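Local coordinates for protein STM4351 (Salmonella enterica, PDB 2Y7I) that binds arginine with high specificity in the periplasm, as a member of the family 3 bacterial solute-binding proteins, at residues F85-Y90 / A208-V213. Residues are numbered along the deposited sequence; the frame is centred on the assembly and turned at random.
Sequences FSQPYY and AALDKV
In one lobe of this two-lobed periplasmic binding protein, the loop that follows strand 84-85 lies against helix 200-214, with Ser86, Gln87 and Tyr89 closing over Leu210 and Gln87 reaching on to Asp211. Leu210 divides its branches among the loop residues. Its CD1 touches Ser86 CB and OG, 3.7 Å from OG, and also meets CG of Gln87, while CD2 meets Tyr89 CB at 3.9 Å. The Gln87 side chain, extended beyond CG (chi2 178°), runs alongside Leu210 in the opposite sense and lays its amide over that residue, with NE2 3.7 Å from CB of Leu210. From there NE2 donates a hydrogen bond to OD1 of Asp211, 2.7 Å long and fairly straight at 160°. The carboxylate oxygen lies nearly in the amide plane, yet the donor comes from above the carboxylate plane, the two planes being 57° apart. NZ of Lys214 hydrogen-bonds OE1 of the same amide, so both ends of the group are engaged and its rotation is restrained. Ser86 OG donates to Gln87 O at 2.8 Å. Ser86 OG also accepts from Ile193 N, and beyond CB the Tyr89 side chain turns away from helix 200-214, its OH hydrogen-bonding Asp32. Gln87 and Asp211 also pack against Asp211 and Gln87, respectively, of the second subunit, placing this polar edge at the dimer interface. The chemistry is thus split: Leu210 supplies the apolar packing against the Ser86, Gln87 and Tyr89 side chains, while a neutral amide meets a carboxylate whose charge may be tempered by a zinc ion lying nearby, about 4 Å from the Asp211 side chain.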
loop_
_atom_site.group_PDB
_atom_site.type_symbol
_atom_site.label_atom_id
_atom_site.label_comp_id
_atom_site.label_asym_id
_atom_site.label_seq_id
_atom_site.Cartn_x
_atom_site.Cartn_y
_atom_site.Cartn_z
ATOM N N PHE A 85 9.896 5.143 14.904
ATOM C CA PHE A 85 8.868 5.126 13.866
ATOM C C PHE A 85 8.664 3.749 13.243
ATOM O O PHE A 85 9.594 2.948 13.147
ATOM C CB PHE A 85 9.202 6.100 12.743
ATOM C CG PHE A 85 8.980 7.551 13.094
ATOM C CD1 PHE A 85 7.699 8.099 13.091
ATOM C CD2 PHE A 85 10.060 8.376 13.386
ATOM C CE1 PHE A 85 7.491 9.454 13.392
ATOM C CE2 PHE A 85 9.867 9.726 13.685
ATOM C CZ PHE A 85 8.580 10.263 13.688
ATOM N N SER A 86 7.429 3.507 12.819
ATOM C CA SER A 86 7.101 2.422 11.919
ATOM C C SER A 86 7.735 2.669 10.553
ATOM O O SER A 86 8.312 3.730 10.294
ATOM C CB SER A 86 5.586 2.331 11.730
ATOM O OG SER A 86 5.096 3.498 11.073
ATOM N N GLN A 87 7.621 1.663 9.694
ATOM C CA GLN A 87 7.840 1.808 8.265
ATOM C C GLN A 87 6.983 2.987 7.779
ATOM O O GLN A 87 5.961 3.315 8.403
ATOM C CB GLN A 87 7.392 0.522 7.558
ATOM C CG GLN A 87 5.892 0.226 7.754
ATOM C CD GLN A 87 5.428 -1.001 7.017
ATOM O OE1 GLN A 87 5.097 -0.939 5.830
ATOM N NE2 GLN A 87 5.396 -2.125 7.712
ATOM N N PRO A 88 7.375 3.619 6.661
ATOM C CA PRO A 88 6.504 4.658 6.132
ATOM C C PRO A 88 5.139 4.076 5.779
ATOM O O PRO A 88 5.059 2.953 5.280
ATOM C CB PRO A 88 7.234 5.123 4.864
ATOM C CG PRO A 88 8.145 3.998 4.497
ATOM C CD PRO A 88 8.553 3.393 5.805
ATOM N N TYR A 89 4.069 4.807 6.071
ATOM C CA TYR A 89 2.745 4.369 5.618
ATOM C C TYR A 89 2.257 5.205 4.438
ATOM O O TYR A 89 1.366 4.778 3.714
ATOM C CB TYR A 89 1.707 4.285 6.758
ATOM C CG TYR A 89 1.330 5.621 7.369
ATOM C CD1 TYR A 89 0.270 6.378 6.852
ATOM C CD2 TYR A 89 2.019 6.120 8.465
ATOM C CE1 TYR A 89 -0.074 7.609 7.410
ATOM C CE2 TYR A 89 1.684 7.360 9.023
ATOM C CZ TYR A 89 0.641 8.093 8.496
ATOM O OH TYR A 89 0.315 9.318 9.060
ATOM N N TYR A 90 2.860 6.370 4.228
ATOM C CA TYR A 90 2.516 7.248 3.112
ATOM C C TYR A 90 3.709 8.163 2.858
ATOM O O TYR A 90 4.524 8.365 3.756
ATOM C CB TYR A 90 1.260 8.076 3.425
ATOM C CG TYR A 90 0.676 8.793 2.224
ATOM C CD1 TYR A 90 0.072 8.082 1.184
ATOM C CD2 TYR A 90 0.727 10.182 2.129
ATOM C CE1 TYR A 90 -0.470 8.746 0.076
ATOM C CE2 TYR A 90 0.192 10.851 1.040
ATOM C CZ TYR A 90 -0.408 10.132 0.023
ATOM O OH TYR A 90 -0.930 10.807 -1.055
ATOM N N ALA A 208 3.916 -5.291 11.379
ATOM C CA ALA A 208 3.312 -6.485 10.807
ATOM C C ALA A 208 1.898 -6.167 10.299
ATOM O O ALA A 208 1.492 -6.662 9.253
ATOM C CB ALA A 208 3.280 -7.618 11.815
ATOM N N ALA A 209 1.173 -5.328 11.037
ATOM C CA ALA A 209 -0.173 -4.908 10.641
ATOM C C ALA A 209 -0.148 -3.991 9.411
ATOM O O ALA A 209 -0.947 -4.167 8.482
ATOM C CB ALA A 209 -0.884 -4.230 11.809
ATOM N N LEU A 210 0.776 -3.030 9.400
ATOM C CA LEU A 210 0.957 -2.138 8.238
ATOM C C LEU A 210 1.320 -2.897 6.950
ATOM O O LEU A 210 0.834 -2.553 5.865
ATOM C CB LEU A 210 2.002 -1.046 8.528
ATOM C CG LEU A 210 1.548 0.195 9.302
ATOM C CD1 LEU A 210 2.727 1.054 9.675
ATOM C CD2 LEU A 210 0.524 1.010 8.494
ATOM N N ASP A 211 2.158 -3.931 7.070
ATOM C CA ASP A 211 2.496 -4.792 5.927
ATOM C C ASP A 211 1.230 -5.324 5.269
ATOM O O ASP A 211 1.104 -5.323 4.042
ATOM C CB ASP A 211 3.352 -5.989 6.359
ATOM C CG ASP A 211 4.778 -5.613 6.654
ATOM O OD1 ASP A 211 5.144 -4.447 6.432
ATOM O OD2 ASP A 211 5.538 -6.488 7.099
ATOM N N LYS A 212 0.304 -5.791 6.101
ATOM C CA LYS A 212 -0.978 -6.275 5.625
ATOM C C LYS A 212 -1.886 -5.161 5.109
ATOM O O LYS A 212 -2.437 -5.287 4.018
ATOM C CB LYS A 212 -1.680 -7.109 6.704
ATOM C CG LYS A 212 -0.995 -8.440 6.960
ATOM C CD LYS A 212 -1.624 -9.169 8.141
ATOM C CE LYS A 212 -0.956 -10.509 8.359
ATOM N NZ LYS A 212 -1.157 -11.004 9.755
ATOM N N VAL A 213 -2.043 -4.081 5.880
ATOM C CA VAL A 213 -2.915 -2.967 5.469
ATOM C C VAL A 213 -2.456 -2.370 4.140
ATOM O O VAL A 213 -3.274 -2.133 3.249
ATOM C CB VAL A 213 -3.030 -1.858 6.558
ATOM C CG1 VAL A 213 -3.741 -0.622 6.025
ATOM C CG2 VAL A 213 -3.762 -2.403 7.798
#